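Local coordinates for protein TonB-dependent siderophore receptor (Pseudomonas aeruginosa 39016, PDB 5NEC) that probably imports iron-siderophore complexes across the outer membrane of Pseudomonas aeruginosa, with energy supplied through TonB, at residues D29-N34 and P58-K63; Q126-K131 and N148-Q153; F189-L194 and V213-T218. All coordinates share one frame; numbering follows the deposited sequence.

Interaction 1. Residues D29-N34 and P58-K63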
loop_
_atom_site.group_PDB
_atom_site.type_symbol
_atom_site.label_atom_id
_atom_site.label_comp_id
_atom_site.label_asym_id
_atom_site.label_seq_id
_atom_site.Cartn_x
_atom_site.Cartn_y
_atom_site.Cartn_z
ATOM N N ASP A 29 -15.279 10.521 -18.107
ATOM C CA ASP A 29 -16.139 9.527 -17.378
ATOM C C ASP A 29 -15.495 9.121 -16.044
ATOM O O ASP A 29 -14.535 8.340 -16.011
ATOM C CB ASP A 29 -16.410 8.283 -18.254
ATOM C CG ASP A 29 -17.321 7.248 -17.574
ATOM O OD1 ASP A 29 -18.231 7.637 -16.809
ATOM O OD2 ASP A 29 -17.127 6.035 -17.815
ATOM N N GLU A 30 -16.045 9.638 -14.948
ATOM C CA GLU A 30 -15.519 9.376 -13.604
ATOM C C GLU A 30 -15.891 7.997 -13.030
ATOM O O GLU A 30 -15.268 7.562 -12.053
ATOM C CB GLU A 30 -15.981 10.481 -12.640
ATOM C CG GLU A 30 -15.543 11.900 -13.006
ATOM C CD GLU A 30 -14.033 12.071 -13.172
ATOM O OE1 GLU A 30 -13.270 11.319 -12.528
ATOM O OE2 GLU A 30 -13.596 12.962 -13.939
ATOM N N THR A 31 -16.886 7.326 -13.628
ATOM C CA THR A 31 -17.343 5.990 -13.211
ATOM C C THR A 31 -16.581 4.832 -13.880
ATOM O O THR A 31 -16.959 3.673 -13.728
ATOM C CB THR A 31 -18.856 5.784 -13.514
ATOM O OG1 THR A 31 -19.059 5.668 -14.931
ATOM C CG2 THR A 31 -19.709 6.932 -12.964
ATOM N N THR A 32 -15.531 5.130 -14.633
ATOM C CA THR A 32 -14.794 4.090 -15.340
ATOM C C THR A 32 -14.045 3.130 -14.384
ATOM O O THR A 32 -13.522 3.541 -13.334
ATOM C CB THR A 32 -13.807 4.711 -16.361
ATOM O OG1 THR A 32 -13.323 3.692 -17.246
ATOM C CG2 THR A 32 -12.616 5.413 -15.670
ATOM N N TYR A 33 -14.032 1.857 -14.768
ATOM C CA TYR A 33 -13.197 0.826 -14.153
ATOM C C TYR A 33 -11.867 0.641 -14.882
ATOM O O TYR A 33 -11.024 -0.125 -14.421
ATOM C CB TYR A 33 -13.946 -0.513 -14.111
ATOM C CG TYR A 33 -14.859 -0.728 -12.921
ATOM C CD1 TYR A 33 -15.296 0.327 -12.108
ATOM C CD2 TYR A 33 -15.317 -2.015 -12.626
ATOM C CE1 TYR A 33 -16.138 0.091 -11.034
ATOM C CE2 TYR A 33 -16.170 -2.250 -11.566
ATOM C CZ TYR A 33 -16.575 -1.199 -10.778
ATOM O OH TYR A 33 -17.408 -1.451 -9.728
ATOM N N ASN A 34 -11.682 1.332 -16.005
ATOM C CA ASN A 34 -10.411 1.329 -16.732
ATOM C C ASN A 34 -9.879 2.746 -16.881
ATOM O O ASN A 34 -10.604 3.635 -17.309
ATOM C CB ASN A 34 -10.567 0.713 -18.119
ATOM C CG ASN A 34 -9.233 0.590 -18.846
ATOM O OD1 ASN A 34 -8.493 -0.359 -18.624
ATOM N ND2 ASN A 34 -8.905 1.573 -19.689
ATOM N N PRO A 58 -8.993 2.527 -10.116
ATOM C CA PRO A 58 -9.646 3.823 -10.284
ATOM C C PRO A 58 -10.578 4.190 -9.141
ATOM O O PRO A 58 -11.024 3.317 -8.387
ATOM C CB PRO A 58 -10.439 3.643 -11.568
ATOM C CG PRO A 58 -10.804 2.198 -11.563
ATOM C CD PRO A 58 -9.708 1.464 -10.847
ATOM N N LYS A 59 -10.867 5.483 -9.049
ATOM C CA LYS A 59 -11.786 6.056 -8.066
ATOM C C LYS A 59 -13.044 5.223 -7.831
ATOM O O LYS A 59 -13.452 5.012 -6.694
ATOM C CB LYS A 59 -12.208 7.456 -8.534
ATOM C CG LYS A 59 -12.981 8.277 -7.504
ATOM C CD LYS A 59 -13.867 9.332 -8.156
ATOM C CE LYS A 59 -13.041 10.388 -8.867
ATOM N NZ LYS A 59 -13.785 11.128 -9.920
ATOM N N GLN A 60 -13.663 4.776 -8.919
ATOM C CA GLN A 60 -14.963 4.123 -8.862
ATOM C C GLN A 60 -14.886 2.759 -8.196
ATOM O O GLN A 60 -15.836 2.373 -7.510
ATOM C CB GLN A 60 -15.572 3.981 -10.266
ATOM C CG GLN A 60 -17.079 3.748 -10.276
ATOM C CD GLN A 60 -17.836 4.820 -9.518
ATOM O OE1 GLN A 60 -17.536 6.002 -9.623
ATOM N NE2 GLN A 60 -18.788 4.405 -8.715
ATOM N N VAL A 61 -13.774 2.042 -8.393
ATOM C CA VAL A 61 -13.545 0.773 -7.695
ATOM C C VAL A 61 -13.361 1.007 -6.189
ATOM O O VAL A 61 -13.900 0.253 -5.379
ATOM C CB VAL A 61 -12.382 -0.035 -8.323
ATOM C CG1 VAL A 61 -11.992 -1.230 -7.464
ATOM C CG2 VAL A 61 -12.787 -0.537 -9.697
ATOM N N ILE A 62 -12.635 2.069 -5.836
ATOM C CA ILE A 62 -12.436 2.473 -4.438
ATOM C C ILE A 62 -13.779 2.774 -3.764
ATOM O O ILE A 62 -14.014 2.321 -2.650
ATOM C CB ILE A 62 -11.455 3.674 -4.325
ATOM C CG1 ILE A 62 -10.055 3.260 -4.796
ATOM C CG2 ILE A 62 -11.385 4.225 -2.893
ATOM C CD1 ILE A 62 -9.138 4.420 -5.138
ATOM N N LYS A 63 -14.664 3.496 -4.453
ATOM C CA LYS A 63 -16.018 3.779 -3.940
ATOM C C LYS A 63 -16.924 2.541 -3.906
ATOM O O LYS A 63 -17.575 2.318 -2.914
ATOM C CB LYS A 63 -16.714 4.862 -4.766
ATOM C CG LYS A 63 -16.057 6.219 -4.660
ATOM C CD LYS A 63 -16.926 7.300 -5.296
ATOM C CE LYS A 63 -16.214 8.653 -5.326
ATOM N NZ LYS A 63 -16.799 9.560 -6.359
#
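Gln60, on the first turn of the short helix that begins at Lys59, lies against the backbone of Glu30 to Thr32 and the ring of Tyr33, and can be followed outward atom by atom. Its CB faces the carbonyl oxygens of Thr31 and Thr32. CG stands anti to the backbone N (chi1 -161°), which sets it against Thr31 O. The Gln60 CG to Thr31 O distance is 3.5 Å. The same carbon lies at the edge of the Tyr33 ring, 3.9 Å from CE1. A bend at chi2 (55°) then turns the amide along Thr31: CD and OE1 rest against its CA, and OE1 is 3.6 Å from that atom. NE2, at the tip, is hydrogen-bonded to Asp64 further along the chain. Amide and phenol ring end up nearly coplanar, 12° apart.

Val61 meets the same ring differently. Its CG2 sits over one face in a CH-pi contact, 3.7 Å from the centroid of the Tyr33 ring, while Tyr33 OH bonds to Asp64 and to Trp644 of the barrel wall. Pro58, at the N-cap position, sets its CG against Thr32 O, 3.5 Å away. At the more exposed end Lys59 NZ forms a salt bridge with Glu30 OE1 at 2.7 Å, approaching from above the carboxylate plane; solvent would probably screen this ion pair.

Backbone carbonyls and the Tyr33 and Glu30 side chains of 29-34 thus meet the side chains of 58-61. With Val61 over one face, Gln60 at the edge and two partners at OH, the buried Tyr33 ring is fixed in place and anchors a loop that has no regular structure.

Interaction 2. Residues Q126-K131 and N148-Q153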
loop_
_atom_site.group_PDB
_atom_site.type_symbol
_atom_site.label_atom_id
_atom_site.label_comp_id
_atom_site.label_asym_id
_atom_site.label_seq_id
_atom_site.Cartn_x
_atom_site.Cartn_y
_atom_site.Cartn_z
ATOM N N GLN A 126 -6.783 7.867 -7.405
ATOM C CA GLN A 126 -6.519 6.515 -7.891
ATOM C C GLN A 126 -5.171 5.995 -7.374
ATOM O O GLN A 126 -4.332 6.763 -6.902
ATOM C CB GLN A 126 -6.539 6.474 -9.431
ATOM C CG GLN A 126 -5.414 7.271 -10.070
ATOM C CD GLN A 126 -5.637 7.586 -11.546
ATOM O OE1 GLN A 126 -6.769 7.759 -12.020
ATOM N NE2 GLN A 126 -4.540 7.658 -12.287
ATOM N N ILE A 127 -4.983 4.682 -7.508
ATOM C CA ILE A 127 -3.784 3.984 -7.060
ATOM C C ILE A 127 -3.134 3.286 -8.259
ATOM O O ILE A 127 -3.742 2.417 -8.875
ATOM C CB ILE A 127 -4.143 2.962 -5.956
ATOM C CG1 ILE A 127 -4.723 3.690 -4.734
ATOM C CG2 ILE A 127 -2.943 2.124 -5.550
ATOM C CD1 ILE A 127 -5.680 2.836 -3.937
ATOM N N GLU A 128 -1.899 3.661 -8.572
ATOM C CA GLU A 128 -1.183 3.116 -9.731
ATOM C C GLU A 128 -0.128 2.098 -9.281
ATOM O O GLU A 128 0.815 2.449 -8.577
ATOM C CB GLU A 128 -0.549 4.259 -10.528
ATOM C CG GLU A 128 -1.567 5.324 -10.942
ATOM C CD GLU A 128 -0.987 6.468 -11.764
ATOM O OE1 GLU A 128 0.253 6.591 -11.862
ATOM O OE2 GLU A 128 -1.795 7.261 -12.305
ATOM N N VAL A 129 -0.309 0.837 -9.684
ATOM C CA VAL A 129 0.579 -0.267 -9.307
ATOM C C VAL A 129 1.487 -0.638 -10.476
ATOM O O VAL A 129 1.029 -1.201 -11.446
ATOM C CB VAL A 129 -0.236 -1.519 -8.884
ATOM C CG1 VAL A 129 0.664 -2.577 -8.240
ATOM C CG2 VAL A 129 -1.348 -1.126 -7.918
ATOM N N SER A 130 2.773 -0.320 -10.370
ATOM C CA SER A 130 3.796 -0.818 -11.305
ATOM C C SER A 130 4.378 -2.114 -10.775
ATOM O O SER A 130 4.967 -2.132 -9.701
ATOM C CB SER A 130 4.922 0.197 -11.448
ATOM O OG SER A 130 4.496 1.245 -12.282
ATOM N N LYS A 131 4.238 -3.194 -11.532
ATOM C CA LYS A 131 4.628 -4.519 -11.032
ATOM C C LYS A 131 6.098 -4.863 -11.271
ATOM O O LYS A 131 6.689 -5.572 -10.480
ATOM C CB LYS A 131 3.685 -5.589 -11.571
ATOM C CG LYS A 131 2.224 -5.255 -11.278
ATOM C CD LYS A 131 1.441 -6.428 -10.721
ATOM C CE LYS A 131 -0.048 -6.291 -11.024
ATOM N NZ LYS A 131 -0.782 -7.538 -10.654
ATOM N N ASN A 148 2.069 4.165 -6.784
ATOM C CA ASN A 148 1.949 5.599 -6.915
ATOM C C ASN A 148 0.523 6.048 -6.588
ATOM O O ASN A 148 -0.430 5.725 -7.310
ATOM C CB ASN A 148 2.348 6.065 -8.319
ATOM C CG ASN A 148 2.428 7.577 -8.422
ATOM O OD1 ASN A 148 2.881 8.260 -7.491
ATOM N ND2 ASN A 148 1.958 8.110 -9.536
ATOM N N LEU A 149 0.406 6.809 -5.502
ATOM C CA LEU A 149 -0.866 7.279 -4.991
ATOM C C LEU A 149 -1.143 8.691 -5.504
ATOM O O LEU A 149 -0.434 9.627 -5.128
ATOM C CB LEU A 149 -0.840 7.270 -3.459
ATOM C CG LEU A 149 -0.345 6.005 -2.769
ATOM C CD1 LEU A 149 -0.636 6.130 -1.286
ATOM C CD2 LEU A 149 -0.971 4.750 -3.351
ATOM N N VAL A 150 -2.165 8.841 -6.343
ATOM C CA VAL A 150 -2.488 10.137 -6.945
ATOM C C VAL A 150 -3.440 10.927 -6.019
ATOM O O VAL A 150 -4.556 10.483 -5.754
ATOM C CB VAL A 150 -3.120 9.950 -8.358
ATOM C CG1 VAL A 150 -3.317 11.290 -9.066
ATOM C CG2 VAL A 150 -2.259 9.015 -9.216
ATOM N N SER A 151 -2.989 12.079 -5.517
ATOM C CA SER A 151 -3.793 12.936 -4.626
ATOM C C SER A 151 -4.898 13.662 -5.353
ATOM O O SER A 151 -4.712 14.102 -6.484
ATOM C CB SER A 151 -2.947 14.043 -4.008
ATOM O OG SER A 151 -1.980 13.525 -3.141
ATOM N N LYS A 152 -6.026 13.837 -4.681
ATOM C CA LYS A 152 -7.035 14.804 -5.107
ATOM C C LYS A 152 -6.427 16.209 -5.011
ATOM O O LYS A 152 -5.876 16.554 -3.975
ATOM C CB LYS A 152 -8.256 14.721 -4.205
ATOM C CG LYS A 152 -9.065 13.464 -4.405
ATOM C CD LYS A 152 -10.138 13.402 -3.338
ATOM C CE LYS A 152 -10.901 12.102 -3.386
ATOM N NZ LYS A 152 -12.031 12.229 -2.426
ATOM N N GLN A 153 -6.491 16.973 -6.105
ATOM C CA GLN A 153 -6.013 18.363 -6.169
ATOM C C GLN A 153 -7.187 19.280 -6.493
ATOM O O GLN A 153 -8.167 18.858 -7.123
ATOM C CB GLN A 153 -4.944 18.551 -7.269
ATOM C CG GLN A 153 -3.617 17.838 -7.045
ATOM C CD GLN A 153 -2.828 18.355 -5.838
ATOM O OE1 GLN A 153 -2.886 19.537 -5.490
ATOM N NE2 GLN A 153 -2.093 17.463 -5.195
#
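Strands 126-130 and 148-151 run antiparallel, their N-to-C directions 158° apart and their axes 4.8 Å from each other at closest approach. Glu128 and Asn148 form a hydrogen-bonded pair, with both N-H...O bonds 2.8 Å long: Glu128 N to Asn148 O and Asn148 N to Glu128 O. Ile127 and Leu149 make the adjoining non-hydrogen-bonded pair, and Val150 N reaches Gln126 O at 3.1 Å.

Ile127 and Leu149 project to one face of the sheet, where Ile127 CG2 touches Leu149 CD2 at 4.0 Å beneath helix 70-74. The other face carries Gln126, Glu128, Asn148 and Val150. Asn148 ND2 donates to Glu128 OE1 over 3.3 Å; the oxygen lies in the amide plane, yet the donor stands 59° out of the carboxylate plane. Asn148 OD1 is taken by Gly110 N. Gln126 CG, held between its backbone N and carbonyl carbon (chi1 66°), packs 3.7 Å from Val150 CG2, and from there the extended chain brings NE2 to the anti lone pair of Glu128 OE2 at 2.8 Å. Val150 CG2 also abuts that oxygen, 3.6 Å away.

The buried Glu128 carboxylate is thus gripped by two side-chain amides here, and by Ser38 OG and Ala39 N beyond. The N-H donors of Gln126, Asn148 and Ala39 are consistent with an ionised carboxylate, held from rotating, whose several hydrogen bonds join the central plug strands to the loop at Ser38 and Ala39.

Interaction 3. Residues F189-L194 and V213-T218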
loop_
_atom_site.group_PDB
_atom_site.type_symbol
_atom_site.label_atom_id
_atom_site.label_comp_id
_atom_site.label_asym_id
_atom_site.label_seq_id
_atom_site.Cartn_x
_atom_site.Cartn_y
_atom_site.Cartn_z
ATOM N N PHE A 189 -9.907 26.303 -4.826
ATOM C CA PHE A 189 -9.621 25.854 -3.480
ATOM C C PHE A 189 -10.347 24.527 -3.315
ATOM O O PHE A 189 -11.501 24.392 -3.736
ATOM C CB PHE A 189 -10.155 26.874 -2.474
ATOM C CG PHE A 189 -10.137 26.402 -1.047
ATOM C CD1 PHE A 189 -8.927 26.193 -0.372
ATOM C CD2 PHE A 189 -11.338 26.177 -0.350
ATOM C CE1 PHE A 189 -8.911 25.763 0.964
ATOM C CE2 PHE A 189 -11.323 25.754 0.991
ATOM C CZ PHE A 189 -10.109 25.551 1.645
ATOM N N ARG A 190 -9.676 23.551 -2.711
ATOM C CA ARG A 190 -10.296 22.267 -2.403
ATOM C C ARG A 190 -10.000 21.874 -0.971
ATOM O O ARG A 190 -8.877 22.054 -0.500
ATOM C CB ARG A 190 -9.802 21.195 -3.366
ATOM C CG ARG A 190 -10.533 19.873 -3.253
ATOM C CD ARG A 190 -10.188 18.972 -4.425
ATOM N NE ARG A 190 -11.028 17.778 -4.467
ATOM C CZ ARG A 190 -10.995 16.865 -5.435
ATOM N NH1 ARG A 190 -10.158 16.987 -6.469
ATOM N NH2 ARG A 190 -11.802 15.813 -5.368
ATOM N N LEU A 191 -11.008 21.353 -0.280
ATOM C CA LEU A 191 -10.837 20.880 1.088
ATOM C C LEU A 191 -11.420 19.480 1.187
ATOM O O LEU A 191 -12.578 19.280 0.814
ATOM C CB LEU A 191 -11.544 21.818 2.053
ATOM C CG LEU A 191 -11.383 21.529 3.546
ATOM C CD1 LEU A 191 -9.909 21.513 3.955
ATOM C CD2 LEU A 191 -12.187 22.520 4.384
ATOM N N ASN A 192 -10.608 18.518 1.640
ATOM C CA ASN A 192 -11.072 17.167 1.981
ATOM C C ASN A 192 -10.941 16.976 3.485
ATOM O O ASN A 192 -9.874 17.205 4.046
ATOM C CB ASN A 192 -10.266 16.089 1.253
ATOM C CG ASN A 192 -10.827 15.770 -0.105
ATOM O OD1 ASN A 192 -11.605 14.831 -0.257
ATOM N ND2 ASN A 192 -10.461 16.567 -1.103
ATOM N N LEU A 193 -12.029 16.546 4.118
ATOM C CA LEU A 193 -12.074 16.281 5.544
ATOM C C LEU A 193 -12.458 14.836 5.806
ATOM O O LEU A 193 -13.221 14.260 5.038
ATOM C CB LEU A 193 -13.111 17.183 6.190
ATOM C CG LEU A 193 -12.866 18.678 6.084
ATOM C CD1 LEU A 193 -13.998 19.401 6.785
ATOM C CD2 LEU A 193 -11.505 19.071 6.662
ATOM N N LEU A 194 -11.959 14.285 6.918
ATOM C CA LEU A 194 -12.231 12.893 7.312
ATOM C C LEU A 194 -12.349 12.741 8.822
ATOM O O LEU A 194 -11.543 13.263 9.558
ATOM C CB LEU A 194 -11.118 11.957 6.811
ATOM C CG LEU A 194 -11.104 10.534 7.393
ATOM C CD1 LEU A 194 -12.295 9.735 6.891
ATOM C CD2 LEU A 194 -9.822 9.803 7.059
ATOM N N VAL A 213 -7.368 16.249 7.390
ATOM C CA VAL A 213 -7.665 17.515 6.738
ATOM C C VAL A 213 -6.661 17.688 5.604
ATOM O O VAL A 213 -5.468 17.567 5.819
ATOM C CB VAL A 213 -7.614 18.703 7.716
ATOM C CG1 VAL A 213 -6.292 18.794 8.420
ATOM C CG2 VAL A 213 -7.908 20.017 6.999
ATOM N N ALA A 214 -7.167 17.940 4.394
ATOM C CA ALA A 214 -6.347 18.086 3.195
ATOM C C ALA A 214 -6.789 19.314 2.425
ATOM O O ALA A 214 -7.664 19.230 1.576
ATOM C CB ALA A 214 -6.449 16.839 2.324
ATOM N N PRO A 215 -6.214 20.472 2.746
ATOM C CA PRO A 215 -6.481 21.662 1.928
ATOM C C PRO A 215 -5.578 21.718 0.712
ATOM O O PRO A 215 -4.466 21.218 0.755
ATOM C CB PRO A 215 -6.150 22.814 2.861
ATOM C CG PRO A 215 -5.123 22.246 3.796
ATOM C CD PRO A 215 -5.490 20.798 3.985
ATOM N N SER A 216 -6.063 22.360 -0.344
ATOM C CA SER A 216 -5.370 22.447 -1.609
ATOM C C SER A 216 -5.782 23.734 -2.374
ATOM O O SER A 216 -6.951 24.123 -2.376
ATOM C CB SER A 216 -5.717 21.214 -2.414
ATOM O OG SER A 216 -4.904 21.121 -3.546
ATOM N N LEU A 217 -4.804 24.398 -2.983
ATOM C CA LEU A 217 -5.004 25.621 -3.764
ATOM C C LEU A 217 -4.298 25.465 -5.082
ATOM O O LEU A 217 -3.159 25.051 -5.105
ATOM C CB LEU A 217 -4.379 26.820 -3.069
ATOM C CG LEU A 217 -5.163 27.454 -1.929
ATOM C CD1 LEU A 217 -4.307 28.483 -1.221
ATOM C CD2 LEU A 217 -6.424 28.125 -2.450
ATOM N N THR A 218 -4.958 25.817 -6.176
ATOM C CA THR A 218 -4.320 25.792 -7.477
ATOM C C THR A 218 -4.593 27.132 -8.182
ATOM O O THR A 218 -5.667 27.720 -8.012
ATOM C CB THR A 218 -4.794 24.568 -8.279
ATOM O OG1 THR A 218 -3.813 24.242 -9.262
ATOM C CG2 THR A 218 -6.140 24.836 -8.977
#
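Arg190 pairs with Ser216, and Asn192 with Ala214, through the main-chain hydrogen bonds that join two antiparallel strands of the TonB-dependent receptor barrel. Arg190 N to Ser216 O is 2.8 Å and Asn192 N to Ala214 O 3.0 Å. The return bond from Ser216 N to Arg190 O is also 2.8 Å but bent, with an angle of 131° at the hydrogen; Ala214 N to Asn192 O completes the set. Pro215 has no N-H to give, yet it occupies a non-hydrogen-bonded position opposite Leu191, where none is called for by this partner.

Weaker CA-H...O contacts supplement these bonds. Phe189 CA approaches Ser216 O, Pro215 CA approaches Arg190 O, and Val213 CA lies 3.5 Å from Asn192 O.

Apolar packing occupies the face bearing Phe189, Leu191, Leu193, Val213, Pro215 and Leu217. Val213 CG2, anti to the backbone N, touches two leucines, Leu193 CD2 at 3.7 Å and Leu191 CD1 at 3.9 Å. Leu191 CD1 also reaches Pro215 CB. Farther along, Leu217 CD2 meets the Phe189 ring at its edge, 3.8 Å from CD1.

The remaining face, with Arg190, Asn192, Ala214 and Ser216, is buried and polar in part. The extended Arg190 chain leaves its strand partner to form a salt bridge with Asp177 on strand 172-182 and a hydrogen bond with Gln153 O, while Ser216 OG bonds Ser230 on strand 225-238. The hairpin of strands 187-200 and 206-219 is therefore flanked by strands 172-182 and 225-238 in the barrel wall, its polar face turned inward to the chain leaving the plug.

In the fold
Interactions 1 and 2 belong to the plug and interaction 3 lies within the barrel wall, although interaction 1 also touches the wall, at strands 579-589, 596-609 and 639-650. Interactions 1 and 2 have centres 13 Å apart and share apolar packing, Ile62 CD1 lying 4.0 Å from Ile127 CD1. Interaction 2 reaches interaction 3, 18 Å away between centres, through the chain that follows strand 146-151: Gln153 O is 2.8 Å from Arg190 NH1, a probable hydrogen bond. Lys152 and Arg190 also share Asp177 as salt-bridge partner. Interactions 1 and 3 do not touch, their nearest atoms being about 7 Å apart, whereas interaction 2 touches both.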